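Side-chain contacts in condensin complex subunit 3 (Schizosaccharomyces pombe, PDB 5OQR), which serves as a regulatory subunit of condensin, the complex required to convert interphase chromatin into condensed, mitotic-like chromosomes: residues 596-601 with 632-637; 607-612 with 643-648; 546-551 with 590-595; 675-680 with 734-739. One frame throughout, in Å; residues are numbered along the deposited sequence.

Contact 1. Residues 596-601 with 632-637; sequences ILHYRD and PVYAFG
A histidine-carboxylate hydrogen bond, extended by a tyrosine, joins His598 and Asp601 at the turn between helices 580-597 and 601-613 to Tyr634 near the end of helix 621-635. One oxygen takes both donors. Tyr634 OH donates a hydrogen bond to Asp601 OD2 (2.5 Å) on the anti lone pair, while His598 ND1 reaches the same Asp601 OD2 at 2.7 Å through the syn lone pair. The histidine bond is nearly straight (165° at the hydrogen) and lies close to the imidazole plane. Tyr634 has CG anti to its backbone N (chi1 -180°), which carries the phenol out across the gap between the helices; its ring plane stands 44° from the carboxylate. The two rings themselves barely meet, His598 CE1 lying 4.1 Å from Tyr634 CE2. His598, with positive phi, is where the chain leaves the helical path, and Asp601 begins the next helix. Arg644 lies against all three side chains and adds a weak, long ion pair to Asp601 OD2. Two donors, a nearby guanidinium and the N-terminal end of helix 601-613 would all be expected to favour the ionised carboxylate, leaving Asp601 a buried but well-compensated charge.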
loop_
_atom_site.group_PDB
_atom_site.type_symbol
_atom_site.label_atom_id
_atom_site.label_comp_id
_atom_site.label_asym_id
_atom_site.label_seq_id
_atom_site.Cartn_x
_atom_site.Cartn_y
_atom_site.Cartn_z
ATOM N N ILE A 596 15.734 -15.258 8.514
ATOM C CA ILE A 596 16.791 -15.052 9.497
ATOM C C ILE A 596 17.617 -16.317 9.676
ATOM O O ILE A 596 18.852 -16.271 9.702
ATOM C CB ILE A 596 16.191 -14.585 10.839
ATOM C CG1 ILE A 596 15.386 -13.295 10.658
ATOM C CG2 ILE A 596 17.292 -14.361 11.867
ATOM C CD1 ILE A 596 14.536 -12.947 11.853
ATOM N N LEU A 597 16.950 -17.464 9.806
ATOM C CA LEU A 597 17.601 -18.699 10.215
ATOM C C LEU A 597 17.706 -19.752 9.120
ATOM O O LEU A 597 18.499 -20.685 9.269
ATOM C CB LEU A 597 16.846 -19.315 11.404
ATOM C CG LEU A 597 17.415 -19.113 12.810
ATOM C CD1 LEU A 597 17.821 -17.674 13.068
ATOM C CD2 LEU A 597 16.399 -19.564 13.844
ATOM N N HIS A 598 16.946 -19.629 8.035
ATOM C CA HIS A 598 16.758 -20.729 7.093
ATOM C C HIS A 598 16.309 -21.978 7.848
ATOM O O HIS A 598 16.975 -23.013 7.867
ATOM C CB HIS A 598 18.028 -21.001 6.280
ATOM C CG HIS A 598 18.268 -20.009 5.186
ATOM N ND1 HIS A 598 17.331 -19.733 4.214
ATOM C CD2 HIS A 598 19.341 -19.236 4.903
ATOM C CE1 HIS A 598 17.814 -18.826 3.384
ATOM N NE2 HIS A 598 19.033 -18.508 3.779
ATOM N N TYR A 599 15.150 -21.849 8.488
ATOM C CA TYR A 599 14.626 -22.865 9.397
ATOM C C TYR A 599 13.703 -23.787 8.614
ATOM O O TYR A 599 12.494 -23.569 8.529
ATOM C CB TYR A 599 13.909 -22.202 10.566
ATOM C CG TYR A 599 13.310 -23.158 11.572
ATOM C CD1 TYR A 599 14.103 -23.790 12.516
ATOM C CD2 TYR A 599 11.948 -23.416 11.587
ATOM C CE1 TYR A 599 13.561 -24.659 13.438
ATOM C CE2 TYR A 599 11.396 -24.283 12.505
ATOM C CZ TYR A 599 12.208 -24.902 13.431
ATOM O OH TYR A 599 11.665 -25.768 14.352
ATOM N N ARG A 600 14.286 -24.834 8.030
ATOM C CA ARG A 600 13.526 -25.863 7.323
ATOM C C ARG A 600 12.703 -25.258 6.189
ATOM O O ARG A 600 11.516 -25.550 6.029
ATOM C CB ARG A 600 12.628 -26.629 8.295
ATOM C CG ARG A 600 13.216 -26.797 9.686
ATOM C CD ARG A 600 12.328 -27.656 10.562
ATOM N NE ARG A 600 12.429 -29.072 10.224
ATOM C CZ ARG A 600 11.634 -30.019 10.709
ATOM N NH1 ARG A 600 11.810 -31.279 10.344
ATOM N NH2 ARG A 600 10.662 -29.711 11.553
ATOM N N ASP A 601 13.348 -24.400 5.395
ATOM C CA ASP A 601 12.649 -23.686 4.330
ATOM C C ASP A 601 11.798 -24.638 3.503
ATOM O O ASP A 601 10.601 -24.415 3.311
ATOM C CB ASP A 601 13.650 -22.966 3.425
ATOM C CG ASP A 601 14.699 -22.208 4.199
ATOM O OD1 ASP A 601 15.113 -22.697 5.266
ATOM O OD2 ASP A 601 15.116 -21.126 3.738
ATOM N N PRO A 632 8.672 -11.776 -1.927
ATOM C CA PRO A 632 9.674 -11.057 -2.731
ATOM C C PRO A 632 11.017 -10.925 -2.033
ATOM O O PRO A 632 12.063 -11.062 -2.676
ATOM C CB PRO A 632 9.017 -9.690 -2.967
ATOM C CG PRO A 632 7.571 -9.912 -2.746
ATOM C CD PRO A 632 7.469 -10.962 -1.698
ATOM N N VAL A 633 11.015 -10.654 -0.727
ATOM C CA VAL A 633 12.265 -10.497 0.012
ATOM C C VAL A 633 13.034 -11.810 0.031
ATOM O O VAL A 633 14.252 -11.844 -0.178
ATOM C CB VAL A 633 11.977 -9.989 1.439
ATOM C CG1 VAL A 633 13.179 -10.191 2.361
ATOM C CG2 VAL A 633 11.595 -8.529 1.399
ATOM N N TYR A 634 12.333 -12.910 0.297
ATOM C CA TYR A 634 12.982 -14.213 0.369
ATOM C C TYR A 634 13.417 -14.682 -1.013
ATOM O O TYR A 634 14.567 -15.092 -1.208
ATOM C CB TYR A 634 12.027 -15.216 1.014
ATOM C CG TYR A 634 12.567 -16.619 1.159
ATOM C CD1 TYR A 634 12.262 -17.597 0.223
ATOM C CD2 TYR A 634 13.362 -16.971 2.238
ATOM C CE1 TYR A 634 12.742 -18.883 0.353
ATOM C CE2 TYR A 634 13.847 -18.256 2.377
ATOM C CZ TYR A 634 13.533 -19.207 1.431
ATOM O OH TYR A 634 14.012 -20.487 1.564
ATOM N N ALA A 635 12.515 -14.608 -1.992
ATOM C CA ALA A 635 12.809 -15.133 -3.322
ATOM C C ALA A 635 13.923 -14.343 -3.996
ATOM O O ALA A 635 14.867 -14.925 -4.539
ATOM C CB ALA A 635 11.546 -15.113 -4.181
ATOM N N PHE A 636 13.826 -13.017 -3.977
ATOM C CA PHE A 636 14.757 -12.178 -4.721
ATOM C C PHE A 636 16.043 -11.885 -3.961
ATOM O O PHE A 636 16.901 -11.169 -4.487
ATOM C CB PHE A 636 14.070 -10.868 -5.104
ATOM C CG PHE A 636 12.831 -11.057 -5.929
ATOM C CD1 PHE A 636 12.775 -12.041 -6.902
ATOM C CD2 PHE A 636 11.720 -10.260 -5.728
ATOM C CE1 PHE A 636 11.639 -12.222 -7.662
ATOM C CE2 PHE A 636 10.578 -10.436 -6.486
ATOM C CZ PHE A 636 10.538 -11.420 -7.454
ATOM N N GLY A 637 16.207 -12.425 -2.760
ATOM C CA GLY A 637 17.399 -12.166 -1.980
ATOM C C GLY A 637 18.575 -13.037 -2.369
ATOM O O GLY A 637 19.724 -12.586 -2.335
#

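Contact 2. Residues 607-612 with 643-648; sequences PLIIQY and WRIATI
Ile609 on helix 601-613 reaches toward Ile645 and Ile648 of helix 639-661 and makes both side-chain touches of this apolar contact. Its CB points at the partner helix but stays 5.2 Å from Ile648 CD1. The branches then part. CG2 takes the position anti to the backbone N and packs on Met679 of helix 669-682, whereas CG1 heads for the 643-648 segment and comes within 4.8 Å of Ile648 CD1. A chi2 of 176° extends the chain and carries CD1 to the partner helix. There CD1 meets Ile648 CD1 at 3.8 Å, methyl against methyl, and on another flank Ile645 CG2 at 4.2 Å. Ile645 lies across Ile609 at about a right angle and offers its short branch; Ile648 offers the end of its long one, whose CG1 sits between backbone N and carbonyl carbon (chi1 56°). The nearest CA atoms, those of Ile609 and Ile645, are 9.3 Å apart, so the helices meet through side-chain ends with no close backbone approach. No hydrogen bond crosses. Thr647 turns its hydroxyl back to its own helix and donates from OG1 to Trp643 O (2.9 Å). Phe631 of helix 621-635 also packs on Ile609. On the other helix, Trp643 stacks on His709 and Ala646 touches Val706, so helix 639-661 lies between helix 601-613 and helix 706-717 in this all-helical stack.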
loop_
_atom_site.group_PDB
_atom_site.type_symbol
_atom_site.label_atom_id
_atom_site.label_comp_id
_atom_site.label_asym_id
_atom_site.label_seq_id
_atom_site.Cartn_x
_atom_site.Cartn_y
_atom_site.Cartn_z
ATOM N N PRO A 607 3.648 -25.277 2.444
ATOM C CA PRO A 607 2.469 -24.836 3.208
ATOM C C PRO A 607 2.264 -23.330 3.208
ATOM O O PRO A 607 1.116 -22.870 3.231
ATOM C CB PRO A 607 2.760 -25.363 4.617
ATOM C CG PRO A 607 3.623 -26.534 4.397
ATOM C CD PRO A 607 4.473 -26.222 3.220
ATOM N N LEU A 608 3.340 -22.543 3.191
ATOM C CA LEU A 608 3.192 -21.092 3.156
ATOM C C LEU A 608 2.528 -20.641 1.864
ATOM O O LEU A 608 1.570 -19.860 1.882
ATOM C CB LEU A 608 4.556 -20.414 3.308
ATOM C CG LEU A 608 4.963 -19.822 4.656
ATOM C CD1 LEU A 608 6.234 -19.015 4.465
ATOM C CD2 LEU A 608 3.883 -18.946 5.264
ATOM N N ILE A 609 3.038 -21.113 0.726
ATOM C CA ILE A 609 2.503 -20.690 -0.563
ATOM C C ILE A 609 1.044 -21.102 -0.694
ATOM O O ILE A 609 0.215 -20.344 -1.207
ATOM C CB ILE A 609 3.369 -21.260 -1.704
ATOM C CG1 ILE A 609 4.751 -20.601 -1.672
ATOM C CG2 ILE A 609 2.697 -21.048 -3.066
ATOM C CD1 ILE A 609 5.730 -21.142 -2.685
ATOM N N ILE A 610 0.706 -22.305 -0.231
ATOM C CA ILE A 610 -0.673 -22.774 -0.332
ATOM C C ILE A 610 -1.599 -21.862 0.462
ATOM O O ILE A 610 -2.582 -21.331 -0.066
ATOM C CB ILE A 610 -0.782 -24.236 0.136
ATOM C CG1 ILE A 610 -0.045 -25.152 -0.842
ATOM C CG2 ILE A 610 -2.249 -24.657 0.265
ATOM C CD1 ILE A 610 -0.057 -26.619 -0.467
ATOM N N GLN A 611 -1.298 -21.671 1.748
ATOM C CA GLN A 611 -2.135 -20.820 2.586
ATOM C C GLN A 611 -2.216 -19.407 2.027
ATOM O O GLN A 611 -3.288 -18.794 2.018
ATOM C CB GLN A 611 -1.586 -20.798 4.011
ATOM C CG GLN A 611 -2.622 -20.473 5.063
ATOM C CD GLN A 611 -3.518 -21.649 5.368
ATOM O OE1 GLN A 611 -3.042 -22.752 5.632
ATOM N NE2 GLN A 611 -4.824 -21.425 5.324
ATOM N N TYR A 612 -1.087 -18.874 1.556
ATOM C CA TYR A 612 -1.063 -17.514 1.029
ATOM C C TYR A 612 -2.052 -17.341 -0.118
ATOM O O TYR A 612 -2.681 -16.285 -0.250
ATOM C CB TYR A 612 0.354 -17.167 0.578
ATOM C CG TYR A 612 0.479 -15.842 -0.132
ATOM C CD1 TYR A 612 0.267 -14.648 0.542
ATOM C CD2 TYR A 612 0.825 -15.781 -1.473
ATOM C CE1 TYR A 612 0.384 -13.432 -0.102
ATOM C CE2 TYR A 612 0.948 -14.571 -2.125
ATOM C CZ TYR A 612 0.728 -13.400 -1.434
ATOM O OH TYR A 612 0.848 -12.193 -2.080
ATOM N N TRP A 643 15.673 -21.371 -5.985
ATOM C CA TRP A 643 15.773 -22.803 -6.241
ATOM C C TRP A 643 14.833 -23.589 -5.337
ATOM O O TRP A 643 14.156 -24.519 -5.791
ATOM C CB TRP A 643 17.217 -23.262 -6.047
ATOM C CG TRP A 643 17.487 -24.660 -6.508
ATOM C CD1 TRP A 643 17.285 -25.808 -5.804
ATOM C CD2 TRP A 643 18.022 -25.057 -7.775
ATOM N NE1 TRP A 643 17.656 -26.895 -6.553
ATOM C CE2 TRP A 643 18.113 -26.460 -7.768
ATOM C CE3 TRP A 643 18.431 -24.361 -8.916
ATOM C CZ2 TRP A 643 18.594 -27.182 -8.858
ATOM C CZ3 TRP A 643 18.907 -25.077 -9.993
ATOM C CH2 TRP A 643 18.986 -26.473 -9.956
ATOM N N ARG A 644 14.777 -23.230 -4.054
ATOM C CA ARG A 644 13.892 -23.925 -3.125
ATOM C C ARG A 644 12.432 -23.790 -3.532
ATOM O O ARG A 644 11.635 -24.701 -3.287
ATOM C CB ARG A 644 14.087 -23.382 -1.709
ATOM C CG ARG A 644 15.477 -23.581 -1.141
ATOM C CD ARG A 644 15.560 -23.059 0.280
ATOM N NE ARG A 644 16.909 -23.154 0.834
ATOM C CZ ARG A 644 17.779 -22.152 0.899
ATOM N NH1 ARG A 644 17.463 -20.945 0.450
ATOM N NH2 ARG A 644 18.980 -22.354 1.423
ATOM N N ILE A 645 12.061 -22.666 -4.144
ATOM C CA ILE A 645 10.670 -22.461 -4.536
ATOM C C ILE A 645 10.333 -23.309 -5.754
ATOM O O ILE A 645 9.241 -23.880 -5.846
ATOM C CB ILE A 645 10.407 -20.964 -4.786
ATOM C CG1 ILE A 645 10.665 -20.166 -3.505
ATOM C CG2 ILE A 645 8.973 -20.739 -5.267
ATOM C CD1 ILE A 645 10.678 -18.667 -3.696
ATOM N N ALA A 646 11.262 -23.412 -6.706
ATOM C CA ALA A 646 11.045 -24.275 -7.860
ATOM C C ALA A 646 10.989 -25.742 -7.456
ATOM O O ALA A 646 10.352 -26.549 -8.141
ATOM C CB ALA A 646 12.145 -24.049 -8.896
ATOM N N THR A 647 11.632 -26.103 -6.345
ATOM C CA THR A 647 11.670 -27.497 -5.919
ATOM C C THR A 647 10.322 -27.970 -5.384
ATOM O O THR A 647 10.026 -29.168 -5.434
ATOM C CB THR A 647 12.757 -27.679 -4.862
ATOM O OG1 THR A 647 14.033 -27.400 -5.449
ATOM C CG2 THR A 647 12.761 -29.098 -4.304
ATOM N N ILE A 648 9.504 -27.060 -4.862
ATOM C CA ILE A 648 8.168 -27.387 -4.377
ATOM C C ILE A 648 7.086 -26.724 -5.205
ATOM O O ILE A 648 5.895 -26.967 -4.966
ATOM C CB ILE A 648 8.005 -27.031 -2.884
ATOM C CG1 ILE A 648 8.327 -25.556 -2.615
ATOM C CG2 ILE A 648 8.890 -27.918 -2.029
ATOM C CD1 ILE A 648 7.141 -24.631 -2.731
#

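Contact 3. Residues 546-551 with 590-595; sequences TLTDML and IAKLLV
Leu593 overlaps Thr548 and Leu551 together, its CD2 methyl filling the step of one helical turn that separates them. That methyl lies 4.0 Å from Thr548 CG2 and the same 4.0 Å from Leu551 CD1, with Leu551 CB equally near. Leu551 crosses Leu593 at about a right angle, while Thr548 presents only its methyl, placed anti to the backbone N; its OG1 turns back to bond the carbonyl of Ile544. Lys592 crosses Thr548 at about a right angle, its CD touching Thr548 CG2 at 4.0 Å. The helices that carry these side chains run almost parallel, 9° apart, with segment axes 10.4 Å from each other, an arrangement consistent with the stacked helices of a HEAT-repeat protein. Helix 537-554 belongs to HEAT 8, and helix 563-574 packs against both helices, Ile566 on Leu547 and Leu570 on Leu593. Lys592 leaves its backbone with chi1 at 36° and bends again at chi3, which lifts NZ out of the apolar layer to within 5.0 Å of Asp549 OD1, too far for a salt bridge. Both charged ends serve instead the other protein chain of the assembly, probably the kleisin subunit: Lys592 NZ bonds to its backbone and faces one of its aromatic side chains in a cation-pi contact, while both oxygens of Asp549 also bond to its backbone.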
loop_
_atom_site.group_PDB
_atom_site.type_symbol
_atom_site.label_atom_id
_atom_site.label_comp_id
_atom_site.label_asym_id
_atom_site.label_seq_id
_atom_site.Cartn_x
_atom_site.Cartn_y
_atom_site.Cartn_z
ATOM N N THR A 546 7.202 -16.541 21.738
ATOM C CA THR A 546 8.293 -16.956 22.611
ATOM C C THR A 546 9.211 -17.947 21.910
ATOM O O THR A 546 10.428 -17.745 21.848
ATOM C CB THR A 546 7.727 -17.566 23.893
ATOM O OG1 THR A 546 6.819 -16.642 24.498
ATOM C CG2 THR A 546 8.842 -17.894 24.870
ATOM N N LEU A 547 8.642 -19.028 21.377
ATOM C CA LEU A 547 9.453 -20.046 20.718
ATOM C C LEU A 547 10.165 -19.477 19.497
ATOM O O LEU A 547 11.325 -19.813 19.235
ATOM C CB LEU A 547 8.575 -21.236 20.340
ATOM C CG LEU A 547 8.113 -22.058 21.547
ATOM C CD1 LEU A 547 6.828 -22.800 21.252
ATOM C CD2 LEU A 547 9.195 -23.027 21.963
ATOM N N THR A 548 9.497 -18.601 18.747
ATOM C CA THR A 548 10.139 -17.991 17.589
ATOM C C THR A 548 11.311 -17.118 18.010
ATOM O O THR A 548 12.372 -17.140 17.375
ATOM C CB THR A 548 9.125 -17.171 16.787
ATOM O OG1 THR A 548 8.060 -18.019 16.348
ATOM C CG2 THR A 548 9.780 -16.544 15.565
ATOM N N ASP A 549 11.143 -16.338 19.080
ATOM C CA ASP A 549 12.217 -15.454 19.517
ATOM C C ASP A 549 13.362 -16.227 20.156
ATOM O O ASP A 549 14.522 -15.827 20.026
ATOM C CB ASP A 549 11.667 -14.410 20.485
ATOM C CG ASP A 549 10.946 -13.283 19.772
ATOM O OD1 ASP A 549 10.663 -13.426 18.564
ATOM O OD2 ASP A 549 10.660 -12.254 20.418
ATOM N N MET A 550 13.067 -17.330 20.843
ATOM C CA MET A 550 14.137 -18.152 21.398
ATOM C C MET A 550 15.011 -18.737 20.296
ATOM O O MET A 550 16.234 -18.828 20.447
ATOM C CB MET A 550 13.550 -19.263 22.268
ATOM C CG MET A 550 12.925 -18.759 23.559
ATOM S SD MET A 550 12.478 -20.060 24.725
ATOM C CE MET A 550 11.348 -21.026 23.755
ATOM N N LEU A 551 14.403 -19.137 19.175
ATOM C CA LEU A 551 15.182 -19.650 18.051
ATOM C C LEU A 551 16.049 -18.558 17.440
ATOM O O LEU A 551 17.251 -18.748 17.229
ATOM C CB LEU A 551 14.250 -20.241 16.994
ATOM C CG LEU A 551 13.617 -21.594 17.325
ATOM C CD1 LEU A 551 12.488 -21.898 16.366
ATOM C CD2 LEU A 551 14.657 -22.692 17.278
ATOM N N ILE A 590 6.920 -17.990 10.789
ATOM C CA ILE A 590 7.570 -18.779 9.746
ATOM C C ILE A 590 8.402 -17.878 8.842
ATOM O O ILE A 590 9.551 -18.189 8.511
ATOM C CB ILE A 590 6.515 -19.565 8.947
ATOM C CG1 ILE A 590 5.859 -20.616 9.842
ATOM C CG2 ILE A 590 7.135 -20.232 7.723
ATOM C CD1 ILE A 590 4.498 -21.056 9.373
ATOM N N ALA A 591 7.830 -16.747 8.433
ATOM C CA ALA A 591 8.521 -15.852 7.511
ATOM C C ALA A 591 9.882 -15.433 8.054
ATOM O O ALA A 591 10.887 -15.486 7.340
ATOM C CB ALA A 591 7.656 -14.626 7.230
ATOM N N LYS A 592 9.936 -15.004 9.318
ATOM C CA LYS A 592 11.206 -14.528 9.860
ATOM C C LYS A 592 12.156 -15.677 10.168
ATOM O O LYS A 592 13.374 -15.520 10.030
ATOM C CB LYS A 592 10.986 -13.663 11.106
ATOM C CG LYS A 592 9.850 -14.085 12.015
ATOM C CD LYS A 592 9.819 -13.274 13.302
ATOM C CE LYS A 592 9.408 -11.829 13.053
ATOM N NZ LYS A 592 9.450 -11.029 14.308
ATOM N N LEU A 593 11.635 -16.836 10.574
ATOM C CA LEU A 593 12.499 -17.996 10.767
ATOM C C LEU A 593 13.186 -18.407 9.469
ATOM O O LEU A 593 14.333 -18.864 9.493
ATOM C CB LEU A 593 11.697 -19.171 11.327
ATOM C CG LEU A 593 11.217 -19.085 12.774
ATOM C CD1 LEU A 593 10.411 -20.318 13.127
ATOM C CD2 LEU A 593 12.383 -18.931 13.733
ATOM N N LEU A 594 12.506 -18.253 8.332
ATOM C CA LEU A 594 13.113 -18.604 7.051
ATOM C C LEU A 594 14.190 -17.601 6.659
ATOM O O LEU A 594 15.321 -17.984 6.336
ATOM C CB LEU A 594 12.034 -18.690 5.969
ATOM C CG LEU A 594 11.516 -20.082 5.591
ATOM C CD1 LEU A 594 11.223 -20.938 6.809
ATOM C CD2 LEU A 594 10.265 -19.951 4.744
ATOM N N VAL A 595 13.862 -16.311 6.683
ATOM C CA VAL A 595 14.814 -15.292 6.253
ATOM C C VAL A 595 15.998 -15.216 7.209
ATOM O O VAL A 595 17.151 -15.108 6.780
ATOM C CB VAL A 595 14.109 -13.930 6.127
ATOM C CG1 VAL A 595 15.104 -12.844 5.753
ATOM C CG2 VAL A 595 12.997 -14.007 5.099
#

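Contact 4. Residues 675-680 with 734-739; sequences IAQQML and LGKLKI
Leu680 on helix 669-682 makes the tight part of this contact, dividing its two methyls between Leu737 and Lys736 of HEAT 9; the end of helix 725-736 and the loop after it thereby pack on helix 669-682. Leu680 CD2 meets Leu737 CD2 at 3.8 Å, the side chains crossing at about a right angle. Although the CB of Leu737 points away from helix 669-682, its outer end swings back to make the touch. Leu710 of helix 706-717 packs on both leucines and closes this apolar side, and Phe776 also covers Leu737. The other methyl, Leu680 CD1, sits across the lysine's aliphatic chain, 3.9 Å from Lys736 CB. Beyond that the packing thins. Gln677 OE1 comes only to 4.1 Å of Lys736 CD, without a hydrogen bond, while Gln677 NE2 is engaged by Asp681. Lys736 is exposed, and a bend at chi4 (-58°) leads its ammonium away from the helix. His707 bridges the two backbones, with NE2 at Leu680 O and ND1 at Lys738 N. Since the amide must donate and the carbonyl accept, the imidazole is probably neutral with its proton on NE2; the contact thus sets an apolar centre beside a polar backbone bridge, with the lysine ammonium probably facing solvent.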
loop_
_atom_site.group_PDB
_atom_site.type_symbol
_atom_site.label_atom_id
_atom_site.label_comp_id
_atom_site.label_asym_id
_atom_site.label_seq_id
_atom_site.Cartn_x
_atom_site.Cartn_y
_atom_site.Cartn_z
ATOM N N ILE A 675 -1.828 -16.976 -10.105
ATOM C CA ILE A 675 -0.987 -17.607 -9.093
ATOM C C ILE A 675 0.283 -18.153 -9.731
ATOM O O ILE A 675 1.399 -17.870 -9.279
ATOM C CB ILE A 675 -1.766 -18.713 -8.357
ATOM C CG1 ILE A 675 -2.975 -18.123 -7.628
ATOM C CG2 ILE A 675 -0.855 -19.434 -7.376
ATOM C CD1 ILE A 675 -3.853 -19.153 -6.936
ATOM N N ALA A 676 0.131 -18.949 -10.792
ATOM C CA ALA A 676 1.288 -19.566 -11.432
ATOM C C ALA A 676 2.275 -18.517 -11.921
ATOM O O ALA A 676 3.491 -18.677 -11.766
ATOM C CB ALA A 676 0.833 -20.450 -12.592
ATOM N N GLN A 677 1.777 -17.435 -12.519
ATOM C CA GLN A 677 2.671 -16.385 -12.986
ATOM C C GLN A 677 3.398 -15.720 -11.826
ATOM O O GLN A 677 4.556 -15.313 -11.971
ATOM C CB GLN A 677 1.886 -15.352 -13.794
ATOM C CG GLN A 677 2.751 -14.293 -14.453
ATOM C CD GLN A 677 3.834 -14.890 -15.328
ATOM O OE1 GLN A 677 3.551 -15.512 -16.351
ATOM N NE2 GLN A 677 5.086 -14.713 -14.922
ATOM N N GLN A 678 2.742 -15.599 -10.670
ATOM C CA GLN A 678 3.419 -15.089 -9.483
ATOM C C GLN A 678 4.578 -15.994 -9.089
ATOM O O GLN A 678 5.717 -15.538 -8.944
ATOM C CB GLN A 678 2.425 -14.958 -8.329
ATOM C CG GLN A 678 1.788 -13.587 -8.202
ATOM C CD GLN A 678 2.620 -12.637 -7.362
ATOM O OE1 GLN A 678 3.728 -12.261 -7.743
ATOM N NE2 GLN A 678 2.088 -12.251 -6.207
ATOM N N MET A 679 4.302 -17.288 -8.912
ATOM C CA MET A 679 5.364 -18.228 -8.575
ATOM C C MET A 679 6.474 -18.216 -9.617
ATOM O O MET A 679 7.644 -18.418 -9.278
ATOM C CB MET A 679 4.796 -19.639 -8.445
ATOM C CG MET A 679 3.644 -19.797 -7.472
ATOM S SD MET A 679 3.438 -21.535 -7.042
ATOM C CE MET A 679 1.764 -21.567 -6.430
ATOM N N LEU A 680 6.131 -17.993 -10.887
ATOM C CA LEU A 680 7.151 -17.954 -11.930
ATOM C C LEU A 680 8.023 -16.713 -11.807
ATOM O O LEU A 680 9.234 -16.775 -12.041
ATOM C CB LEU A 680 6.493 -18.011 -13.309
ATOM C CG LEU A 680 5.994 -19.384 -13.761
ATOM C CD1 LEU A 680 5.155 -19.251 -15.015
ATOM C CD2 LEU A 680 7.160 -20.329 -14.000
ATOM N N LEU A 734 5.517 -24.480 -19.380
ATOM C CA LEU A 734 6.762 -24.599 -20.134
ATOM C C LEU A 734 6.917 -23.467 -21.140
ATOM O O LEU A 734 8.040 -23.045 -21.428
ATOM C CB LEU A 734 6.813 -25.950 -20.843
ATOM C CG LEU A 734 7.009 -27.165 -19.939
ATOM C CD1 LEU A 734 6.564 -28.425 -20.647
ATOM C CD2 LEU A 734 8.461 -27.283 -19.514
ATOM N N GLY A 735 5.808 -22.958 -21.675
ATOM C CA GLY A 735 5.874 -21.851 -22.610
ATOM C C GLY A 735 6.153 -20.515 -21.958
ATOM O O GLY A 735 6.639 -19.599 -22.628
ATOM N N LYS A 736 5.858 -20.381 -20.666
ATOM C CA LYS A 736 6.095 -19.134 -19.954
ATOM C C LYS A 736 7.480 -19.063 -19.328
ATOM O O LYS A 736 7.915 -17.973 -18.942
ATOM C CB LYS A 736 5.041 -18.942 -18.862
ATOM C CG LYS A 736 3.616 -19.132 -19.344
ATOM C CD LYS A 736 2.624 -19.042 -18.205
ATOM C CE LYS A 736 1.214 -19.364 -18.670
ATOM N NZ LYS A 736 0.763 -18.461 -19.763
ATOM N N LEU A 737 8.178 -20.190 -19.222
ATOM C CA LEU A 737 9.504 -20.194 -18.622
ATOM C C LEU A 737 10.431 -19.240 -19.364
ATOM O O LEU A 737 10.296 -19.011 -20.568
ATOM C CB LEU A 737 10.090 -21.603 -18.633
ATOM C CG LEU A 737 9.326 -22.669 -17.848
ATOM C CD1 LEU A 737 9.923 -24.042 -18.105
ATOM C CD2 LEU A 737 9.336 -22.358 -16.366
ATOM N N LYS A 738 11.375 -18.677 -18.623
ATOM C CA LYS A 738 12.398 -17.788 -19.162
ATOM C C LYS A 738 13.719 -18.549 -19.120
ATOM O O LYS A 738 14.426 -18.543 -18.112
ATOM C CB LYS A 738 12.479 -16.492 -18.374
ATOM C CG LYS A 738 11.490 -15.424 -18.822
ATOM C CD LYS A 738 11.888 -14.052 -18.300
ATOM C CE LYS A 738 13.095 -13.486 -19.043
ATOM N NZ LYS A 738 13.842 -12.494 -18.223
ATOM N N ILE A 739 14.045 -19.202 -20.225
ATOM C CA ILE A 739 15.255 -20.009 -20.338
ATOM C C ILE A 739 16.313 -19.160 -21.033
ATOM O O ILE A 739 16.083 -18.723 -22.168
ATOM C CB ILE A 739 14.991 -21.306 -21.117
ATOM C CG1 ILE A 739 13.730 -21.999 -20.589
ATOM C CG2 ILE A 739 16.190 -22.234 -21.022
ATOM C CD1 ILE A 739 13.781 -22.371 -19.120
#

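In the fold
From the N terminus, contact 3 closes first, bringing helix 580-597 back beside helix 537-554 of HEAT 8. Contact 1 opens immediately afterwards, at the end of that same helix, and its loop crosses that of contact 2: the segments alternate in the order 596-601, 607-612, 632-637, 643-648. The four helices from 580 to 661 are thereby interlocked, with Arg644 and Ile645 touching residues of contact 1. Leu608, beside Ile590 and Leu594, ties contact 2 back to contact 3. Contact 4 follows in series, joining helix 669-682 to the end of helix 725-736 in HEAT 9; Met679 on Ile609 connects it to contact 2. Contacts 3 and 4 lie about 30 Å apart between centres.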